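Local coordinates for sialidase B (Streptococcus pneumoniae serotype 4, PDB 4XJW), which cleaves terminal sialic acid residues from alpha-(2->3)-, alpha-(2->6)- and alpha-(2->8)-linked glycoconjugates, working as an intramolecular trans-sialidase, at residues S31-M36 with T107-S112; I74-R79 with E127-T132. The protein carries 1 engineered substitution. All blocks are in the same frame, centred on the assembly; numbering follows the deposited sequence.

Contact 1. Residues S31-M36 with T107-S112; sequences SQTVVM and TLVFVS
V34 and F110 are paired across two antiparallel strands within one sheet of the concanavalin-like N-terminal beta sandwich, CB to CB 4.5 Å. M36 and L108 follow on the same face, their CB atoms 4.3 Å apart. This face is turned to the other sheet, where L108 meets I74 and F110 meets V76 of strand 74-80. The other face carries T33, V111, V35 and V109, with CG2 of V35 4.2 Å from CG2 of V109. A diagonal contact adds to it: T33 has its methyl anti to the backbone N, and that CG2 comes within 4.0 Å of V109 CG1. T33 OG1, beside its own backbone N, lies against the V111 methyls and is hydrogen-bonded to K175 O and I177 N.

The backbones run almost exactly antiparallel (173°). Three hydrogen-bonded pairs, Q32 with S112, V34 with F110 and M36 with L108, close with two N-H to O=C bonds each; T33–V111 and V35–V109 are the non-hydrogen-bonded pairs between them.

At the polar end, chi1 of -177° extends the S112 hydroxyl away from its own N, and OG donates to a water 2.7 Å away. That water donates in turn to Q32 OE1 at 2.8 Å, while Q32 NE2 is held by N174 OD1 and G29 O. Both ends of the amide are thus engaged.

Neither strand is an edge: 32-39 is bonded on its other side to strand 166-173, and 102-113 to strand 118-123.

Contact 2. Residues I74-R79 with E127-T132; sequences IGVEIR and EVFSET. With PO4 (phosphate ion), chain D.
I74 and V128 meet methyl to methyl between the two sheets of the N-terminal domain, a beta sandwich of the concanavalin-like type. Strand 74-80 belongs to one sheet and strand 126-132 to the other. Their short axes pass 8.8 Å apart and cross at -25°, so side-chain packing rather than backbone hydrogen bonding joins them.

The tight part is at the start of both segments. CG2 of I74 and CG2 of V128 are 3.9 Å apart, with the two side chains crossing at about a right angle. V128 and F129 form a classic beta bulge, both facing M121 on the adjoining strand, which sends two successive side chains inward. F129 CG stands between the backbone N and the carbonyl carbon (chi1 62°), and the ring reaches across to the facing sheet. Its CZ lies 4.1 Å from V76 CG2, the two side chains meeting obliquely. The I74 carbonyl oxygen is near the plane of the ring at its edge, 4.2 Å from F129 CE2. F89, on strand 85-91, also packs against this phenyl group.

Beyond V76 the segments lose touch. I78 turns to F64 and L137 instead, while the exposed S130 and T132 bond through their hydroxyls to T120 and T118. At the far end of the first segment, R79, its NE and NH1 also bonded to N86 and Y63, holds a phosphate, probably from the crystallisation liquor, that R155 also binds. The guanidinium meets it edge-on and in plane, NH1 donating to phosphate O2 at 2.7 Å with a nearly straight N-H...O angle of 168°.

How the contacts relate
Contacts 1 and 2 are centred 11 Å apart. The V34, M36, L108 and F110 face of contact 1 shares the interior of one sandwich with contact 2: contact 1 is a pairing within a sheet, contact 2 a packing between sheets. Their segments alternate along the chain. The tightest junction is L108 CD1 on I74 CD1, 3.6 Å. Next to it, F110 CE1 lies 3.7 Å from V76 CG1. The same F110 atom is 4.3 Å from F129 CE1, so this phenylalanine touches both strands of contact 2. Strand 118-123 lies between 107-112 and 127-132 in the sheet, and its M121 packs against both. All of this is away from the probable nucleophile Y615 and the Optactin pocket around Y212 and K461.

Contact 1. Residues S31-M36 with T107-S112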
ATOM      1  N   SER A  31     -32.902  -8.044 -13.178  1.00 19.11           N
ATOM      2  CA  SER A  31     -31.509  -8.299 -12.837  1.00 16.55           C
ATOM      3  C   SER A  31     -30.679  -8.608 -14.072  1.00 17.26           C
ATOM      4  O   SER A  31     -31.086  -9.402 -14.924  1.00 18.11           O
ATOM      5  CB  SER A  31     -31.406  -9.429 -11.811  1.00 18.81           C
ATOM      6  OG  SER A  31     -32.015  -9.055 -10.593  1.00 19.17           O
ATOM      7  N   GLN A  32     -29.502  -7.997 -14.159  1.00 16.35           N
ATOM      8  CA  GLN A  32     -28.623  -8.194 -15.308  1.00 15.12           C
ATOM      9  C   GLN A  32     -27.166  -8.258 -14.879  1.00 15.61           C
ATOM     10  O   GLN A  32     -26.778  -7.694 -13.856  1.00 17.41           O
ATOM     11  CB  GLN A  32     -28.797  -7.073 -16.341  1.00 13.95           C
ATOM     12  CG  GLN A  32     -29.914  -7.297 -17.368  1.00 15.92           C
ATOM     13  CD  GLN A  32     -31.306  -7.029 -16.815  1.00 20.19           C
ATOM     14  OE1 GLN A  32     -31.489  -6.188 -15.932  1.00 15.72           O
ATOM     15  NE2 GLN A  32     -32.301  -7.745 -17.342  1.00 17.54           N
ATOM     16  N   THR A  33     -26.365  -8.952 -15.674  1.00 14.91           N
ATOM     17  CA  THR A  33     -24.926  -8.961 -15.488  1.00 13.35           C
ATOM     18  C   THR A  33     -24.294  -8.643 -16.822  1.00 17.03           C
ATOM     19  O   THR A  33     -24.680  -9.212 -17.844  1.00 16.61           O
ATOM     20  CB  THR A  33     -24.446 -10.329 -14.990  1.00 13.80           C
ATOM     21  OG1 THR A  33     -24.990 -10.558 -13.689  1.00 16.48           O
ATOM     22  CG2 THR A  33     -22.929 -10.382 -14.911  1.00 17.09           C
ATOM     23  N   VAL A  34     -23.335  -7.720 -16.815  1.00 14.60           N
ATOM     24  CA  VAL A  34     -22.569  -7.391 -18.011  1.00 15.00           C
ATOM     25  C   VAL A  34     -21.142  -7.893 -17.813  1.00 17.80           C
ATOM     26  O   VAL A  34     -20.519  -7.603 -16.794  1.00 14.65           O
ATOM     27  CB  VAL A  34     -22.553  -5.872 -18.276  1.00 12.09           C
ATOM     28  CG1 VAL A  34     -21.724  -5.570 -19.516  1.00 14.38           C
ATOM     29  CG2 VAL A  34     -23.966  -5.340 -18.433  1.00 18.99           C
ATOM     30  N   VAL A  35     -20.634  -8.672 -18.767  1.00 13.16           N
ATOM     31  CA  VAL A  35     -19.235  -9.073 -18.747  1.00 12.86           C
ATOM     32  C   VAL A  35     -18.547  -8.489 -19.966  1.00 18.17           C
ATOM     33  O   VAL A  35     -19.001  -8.676 -21.100  1.00 21.51           O
ATOM     34  CB  VAL A  35     -19.075 -10.602 -18.736  1.00 15.64           C
ATOM     35  CG1 VAL A  35     -17.606 -10.973 -18.798  1.00 16.93           C
ATOM     36  CG2 VAL A  35     -19.694 -11.191 -17.485  1.00 16.23           C
ATOM     37  N   MET A  36     -17.469  -7.751 -19.733  1.00 15.15           N
ATOM     38  CA  MET A  36     -16.796  -7.024 -20.803  1.00 18.32           C
ATOM     39  C   MET A  36     -15.293  -7.215 -20.707  1.00 19.04           C
ATOM     40  O   MET A  36     -14.688  -6.881 -19.690  1.00 20.76           O
ATOM     41  CB  MET A  36     -17.098  -5.532 -20.707  1.00 20.67           C
ATOM     42  CG  MET A  36     -18.082  -5.018 -21.723  1.00 30.01           C
ATOM     43  SD  MET A  36     -18.069  -3.216 -21.777  1.00 31.38           S
ATOM     44  CE  MET A  36     -16.322  -2.937 -21.993  1.00 24.11           C
ATOM     45  N   THR A 107     -10.855  -7.277 -17.517  1.00 11.80           N
ATOM     46  CA  THR A 107     -12.068  -8.078 -17.433  1.00 14.54           C
ATOM     47  C   THR A 107     -13.017  -7.399 -16.463  1.00 14.69           C
ATOM     48  O   THR A 107     -12.765  -7.355 -15.251  1.00 14.47           O
ATOM     49  CB  THR A 107     -11.783  -9.523 -16.962  1.00 14.72           C
ATOM     50  OG1 THR A 107     -10.820 -10.137 -17.834  1.00 15.52           O
ATOM     51  CG2 THR A 107     -13.069 -10.371 -16.968  1.00 16.64           C
ATOM     52  N   LEU A 108     -14.109  -6.866 -16.999  1.00 10.64           N
ATOM     53  CA  LEU A 108     -15.068  -6.125 -16.192  1.00  9.64           C
ATOM     54  C   LEU A 108     -16.334  -6.964 -16.020  1.00 12.71           C
ATOM     55  O   LEU A 108     -16.835  -7.534 -16.976  1.00 12.23           O
ATOM     56  CB  LEU A 108     -15.354  -4.776 -16.853  1.00 12.49           C
ATOM     57  CG  LEU A 108     -16.374  -3.857 -16.185  1.00 11.83           C
ATOM     58  CD1 LEU A 108     -16.035  -2.391 -16.437  1.00 14.74           C
ATOM     59  CD2 LEU A 108     -17.802  -4.147 -16.673  1.00 13.54           C
ATOM     60  N   VAL A 109     -16.833  -7.054 -14.793  1.00 12.11           N
ATOM     61  CA  VAL A 109     -18.106  -7.724 -14.529  1.00 10.90           C
ATOM     62  C   VAL A 109     -18.986  -6.803 -13.693  1.00 13.11           C
ATOM     63  O   VAL A 109     -18.617  -6.433 -12.575  1.00 13.57           O
ATOM     64  CB  VAL A 109     -17.911  -9.033 -13.750  1.00 15.64           C
ATOM     65  CG1 VAL A 109     -19.269  -9.713 -13.505  1.00 14.76           C
ATOM     66  CG2 VAL A 109     -16.985  -9.966 -14.512  1.00 12.83           C
ATOM     67  N   PHE A 110     -20.157  -6.446 -14.215  1.00 10.33           N
ATOM     68  CA  PHE A 110     -21.055  -5.572 -13.477  1.00 11.28           C
ATOM     69  C   PHE A 110     -22.341  -6.320 -13.187  1.00 12.55           C
ATOM     70  O   PHE A 110     -22.972  -6.846 -14.102  1.00 13.80           O
ATOM     71  CB  PHE A 110     -21.361  -4.297 -14.253  1.00 12.57           C
ATOM     72  CG  PHE A 110     -22.338  -3.396 -13.547  1.00 11.26           C
ATOM     73  CD1 PHE A 110     -21.963  -2.726 -12.396  1.00 12.50           C
ATOM     74  CD2 PHE A 110     -23.633  -3.241 -14.030  1.00 11.94           C
ATOM     75  CE1 PHE A 110     -22.855  -1.899 -11.726  1.00 12.14           C
ATOM     76  CE2 PHE A 110     -24.536  -2.418 -13.374  1.00 12.84           C
ATOM     77  CZ  PHE A 110     -24.143  -1.741 -12.220  1.00 14.27           C
ATOM     78  N   VAL A 111     -22.699  -6.395 -11.911  1.00 10.92           N
ATOM     79  CA  VAL A 111     -23.895  -7.124 -11.496  1.00 11.78           C
ATOM     80  C   VAL A 111     -24.965  -6.155 -10.967  1.00 13.95           C
ATOM     81  O   VAL A 111     -24.725  -5.380 -10.033  1.00 13.31           O
ATOM     82  CB  VAL A 111     -23.550  -8.189 -10.435  1.00 11.10           C
ATOM     83  CG1 VAL A 111     -24.801  -8.954 -10.043  1.00 17.81           C
ATOM     84  CG2 VAL A 111     -22.487  -9.149 -10.977  1.00 16.67           C
ATOM     85  N   SER A 112     -26.146  -6.197 -11.584  1.00 14.73           N
ATOM     86  CA  SER A 112     -27.284  -5.379 -11.183  1.00 12.48           C
ATOM     87  C   SER A 112     -28.351  -6.310 -10.593  1.00 15.51           C
ATOM     88  O   SER A 112     -29.043  -7.017 -11.326  1.00 18.96           O
ATOM     89  CB  SER A 112     -27.820  -4.613 -12.402  1.00 15.68           C
ATOM     90  OG  SER A 112     -28.889  -3.755 -12.071  1.00 16.81           O
TER
HETATM   91  O   HOH W   1     -30.876  -4.615 -13.674  1.00 15.49           O

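Contact 2. Residues I74-R79 with E127-T132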
ATOM      1  N   ILE A  74     -13.204   3.593 -12.900  1.00  8.01           N
ATOM      2  CA  ILE A  74     -14.330   2.940 -13.559  1.00 11.59           C
ATOM      3  C   ILE A  74     -15.602   3.319 -12.807  1.00 11.99           C
ATOM      4  O   ILE A  74     -15.575   3.515 -11.588  1.00 11.46           O
ATOM      5  CB  ILE A  74     -14.160   1.394 -13.574  1.00 10.61           C
ATOM      6  CG1 ILE A  74     -15.069   0.734 -14.617  1.00 14.86           C
ATOM      7  CG2 ILE A  74     -14.441   0.805 -12.203  1.00 12.72           C
ATOM      8  CD1 ILE A  74     -14.606   0.934 -16.052  1.00 12.37           C
ATOM      9  N   GLY A  75     -16.722   3.423 -13.521  1.00 11.20           N
ATOM     10  CA  GLY A  75     -17.973   3.733 -12.865  1.00 10.79           C
ATOM     11  C   GLY A  75     -19.188   3.378 -13.689  1.00 10.87           C
ATOM     12  O   GLY A  75     -19.071   2.908 -14.835  1.00 11.57           O
ATOM     13  N   VAL A  76     -20.353   3.563 -13.073  1.00 10.08           N
ATOM     14  CA  VAL A  76     -21.627   3.428 -13.769  1.00 11.24           C
ATOM     15  C   VAL A  76     -22.533   4.604 -13.427  1.00 11.77           C
ATOM     16  O   VAL A  76     -22.421   5.214 -12.359  1.00 11.56           O
ATOM     17  CB  VAL A  76     -22.395   2.135 -13.426  1.00 11.61           C
ATOM     18  CG1 VAL A  76     -21.618   0.898 -13.876  1.00 12.06           C
ATOM     19  CG2 VAL A  76     -22.729   2.079 -11.943  1.00 15.55           C
ATOM     20  N   GLU A  77     -23.438   4.901 -14.355  1.00 13.82           N
ATOM     21  CA  GLU A  77     -24.538   5.814 -14.119  1.00 14.27           C
ATOM     22  C   GLU A  77     -25.829   5.033 -14.338  1.00 12.38           C
ATOM     23  O   GLU A  77     -25.910   4.204 -15.248  1.00 14.21           O
ATOM     24  CB  GLU A  77     -24.488   6.958 -15.114  1.00 14.73           C
ATOM     25  CG  GLU A  77     -23.321   7.881 -14.978  1.00 15.76           C
ATOM     26  CD  GLU A  77     -23.647   9.221 -15.578  1.00 19.64           C
ATOM     27  OE1 GLU A  77     -24.351  10.012 -14.911  1.00 20.63           O
ATOM     28  OE2 GLU A  77     -23.238   9.461 -16.728  1.00 20.69           O
ATOM     29  N   ILE A  78     -26.823   5.276 -13.486  1.00 13.33           N
ATOM     30  CA  ILE A  78     -28.136   4.657 -13.646  1.00 11.52           C
ATOM     31  C   ILE A  78     -29.172   5.737 -13.388  1.00 18.03           C
ATOM     32  O   ILE A  78     -29.333   6.195 -12.253  1.00 17.21           O
ATOM     33  CB  ILE A  78     -28.334   3.443 -12.706  1.00 14.84           C
ATOM     34  CG1 ILE A  78     -27.030   2.666 -12.532  1.00 16.74           C
ATOM     35  CG2 ILE A  78     -29.403   2.517 -13.244  1.00 17.72           C
ATOM     36  CD1 ILE A  78     -26.782   2.188 -11.129  1.00 19.37           C
ATOM     37  N   ARG A  79     -29.854   6.173 -14.449  1.00 15.88           N
ATOM     38  CA  ARG A  79     -30.654   7.393 -14.372  1.00 16.70           C
ATOM     39  C   ARG A  79     -32.025   7.235 -15.009  1.00 16.04           C
ATOM     40  O   ARG A  79     -32.150   6.680 -16.102  1.00 16.13           O
ATOM     41  CB  ARG A  79     -29.919   8.544 -15.062  1.00 15.18           C
ATOM     42  CG  ARG A  79     -28.482   8.723 -14.597  1.00 19.75           C
ATOM     43  CD  ARG A  79     -27.827   9.904 -15.266  1.00 17.50           C
ATOM     44  NE  ARG A  79     -28.452  11.151 -14.844  1.00 16.24           N
ATOM     45  CZ  ARG A  79     -28.150  12.354 -15.325  1.00 22.13           C
ATOM     46  NH1 ARG A  79     -27.221  12.492 -16.266  1.00 20.55           N
ATOM     47  NH2 ARG A  79     -28.787  13.421 -14.861  1.00 21.54           N
ATOM     48  N   GLU A 127     -13.375  -6.756  -6.591  1.00 10.76           N
ATOM     49  CA  GLU A 127     -14.583  -5.980  -6.313  1.00 11.21           C
ATOM     50  C   GLU A 127     -14.214  -4.551  -5.975  1.00 11.90           C
ATOM     51  O   GLU A 127     -13.600  -4.289  -4.938  1.00 14.47           O
ATOM     52  CB  GLU A 127     -15.374  -6.589  -5.158  1.00 14.21           C
ATOM     53  CG  GLU A 127     -16.716  -5.915  -4.948  1.00 17.40           C
ATOM     54  CD  GLU A 127     -17.396  -6.347  -3.664  1.00 22.70           C
ATOM     55  OE1 GLU A 127     -17.801  -7.518  -3.579  1.00 29.02           O
ATOM     56  OE2 GLU A 127     -17.516  -5.505  -2.753  1.00 28.24           O
ATOM     57  N   VAL A 128     -14.576  -3.624  -6.857  1.00  9.95           N
ATOM     58  CA  VAL A 128     -14.188  -2.218  -6.682  1.00 11.16           C
ATOM     59  C   VAL A 128     -15.286  -1.353  -6.064  1.00 13.42           C
ATOM     60  O   VAL A 128     -14.998  -0.317  -5.467  1.00 11.80           O
ATOM     61  CB  VAL A 128     -13.642  -1.581  -7.989  1.00  9.19           C
ATOM     62  CG1 VAL A 128     -12.368  -2.313  -8.474  1.00 11.99           C
ATOM     63  CG2 VAL A 128     -14.706  -1.566  -9.074  1.00 14.83           C
ATOM     64  N   PHE A 129     -16.541  -1.767  -6.227  1.00 12.21           N
ATOM     65  CA  PHE A 129     -17.630  -1.205  -5.420  1.00 11.10           C
ATOM     66  C   PHE A 129     -18.823  -2.139  -5.339  1.00 13.16           C
ATOM     67  O   PHE A 129     -19.027  -2.997  -6.205  1.00 14.45           O
ATOM     68  CB  PHE A 129     -18.041   0.228  -5.835  1.00 11.78           C
ATOM     69  CG  PHE A 129     -18.574   0.362  -7.247  1.00 12.30           C
ATOM     70  CD1 PHE A 129     -19.874  -0.023  -7.568  1.00 14.03           C
ATOM     71  CD2 PHE A 129     -17.769   0.912  -8.242  1.00 14.71           C
ATOM     72  CE1 PHE A 129     -20.364   0.126  -8.873  1.00 15.72           C
ATOM     73  CE2 PHE A 129     -18.245   1.072  -9.543  1.00 12.01           C
ATOM     74  CZ  PHE A 129     -19.539   0.684  -9.855  1.00 15.70           C
ATOM     75  N   SER A 130     -19.579  -1.994  -4.262  1.00 16.15           N
ATOM     76  CA  SER A 130     -20.815  -2.738  -4.088  1.00 15.63           C
ATOM     77  C   SER A 130     -21.760  -1.828  -3.332  1.00 21.10           C
ATOM     78  O   SER A 130     -21.532  -1.509  -2.166  1.00 22.18           O
ATOM     79  CB  SER A 130     -20.572  -4.043  -3.331  1.00 19.89           C
ATOM     80  OG  SER A 130     -21.695  -4.903  -3.440  1.00 24.59           O
ATOM     81  N   GLU A 131     -22.808  -1.375  -4.009  1.00 17.72           N
ATOM     82  CA  GLU A 131     -23.681  -0.357  -3.445  1.00 17.94           C
ATOM     83  C   GLU A 131     -25.118  -0.842  -3.368  1.00 19.30           C
ATOM     84  O   GLU A 131     -25.717  -1.188  -4.389  1.00 18.57           O
ATOM     85  CB  GLU A 131     -23.615   0.904  -4.306  1.00 21.62           C
ATOM     86  CG  GLU A 131     -22.221   1.489  -4.457  1.00 23.66           C
ATOM     87  CD  GLU A 131     -21.815   2.370  -3.289  1.00 31.24           C
ATOM     88  OE1 GLU A 131     -22.618   2.507  -2.343  1.00 36.21           O
ATOM     89  OE2 GLU A 131     -20.696   2.928  -3.323  1.00 35.12           O
ATOM     90  N   THR A 132     -25.659  -0.873  -2.152  1.00 19.66           N
ATOM     91  CA  THR A 132     -27.068  -1.187  -1.935  1.00 19.27           C
ATOM     92  C   THR A 132     -27.897   0.095  -1.826  1.00 22.53           C
ATOM     93  O   THR A 132     -27.479   1.049  -1.179  1.00 21.14           O
ATOM     94  CB  THR A 132     -27.247  -2.019  -0.648  1.00 19.78           C
ATOM     95  OG1 THR A 132     -26.375  -3.153  -0.694  1.00 22.16           O
ATOM     96  CG2 THR A 132     -28.689  -2.489  -0.503  1.00 19.88           C
TER
HETATM   97  P   PO4 D 703     -24.966  15.022 -17.624  1.00 21.32           P
HETATM   98  O1  PO4 D 703     -24.612  15.560 -18.986  1.00 22.09           O
HETATM   99  O2  PO4 D 703     -26.462  14.791 -17.525  1.00 20.98           O
HETATM  100  O3  PO4 D 703     -24.234  13.703 -17.442  1.00 20.22           O
HETATM  101  O4  PO4 D 703     -24.521  16.007 -16.573  1.00 22.95           O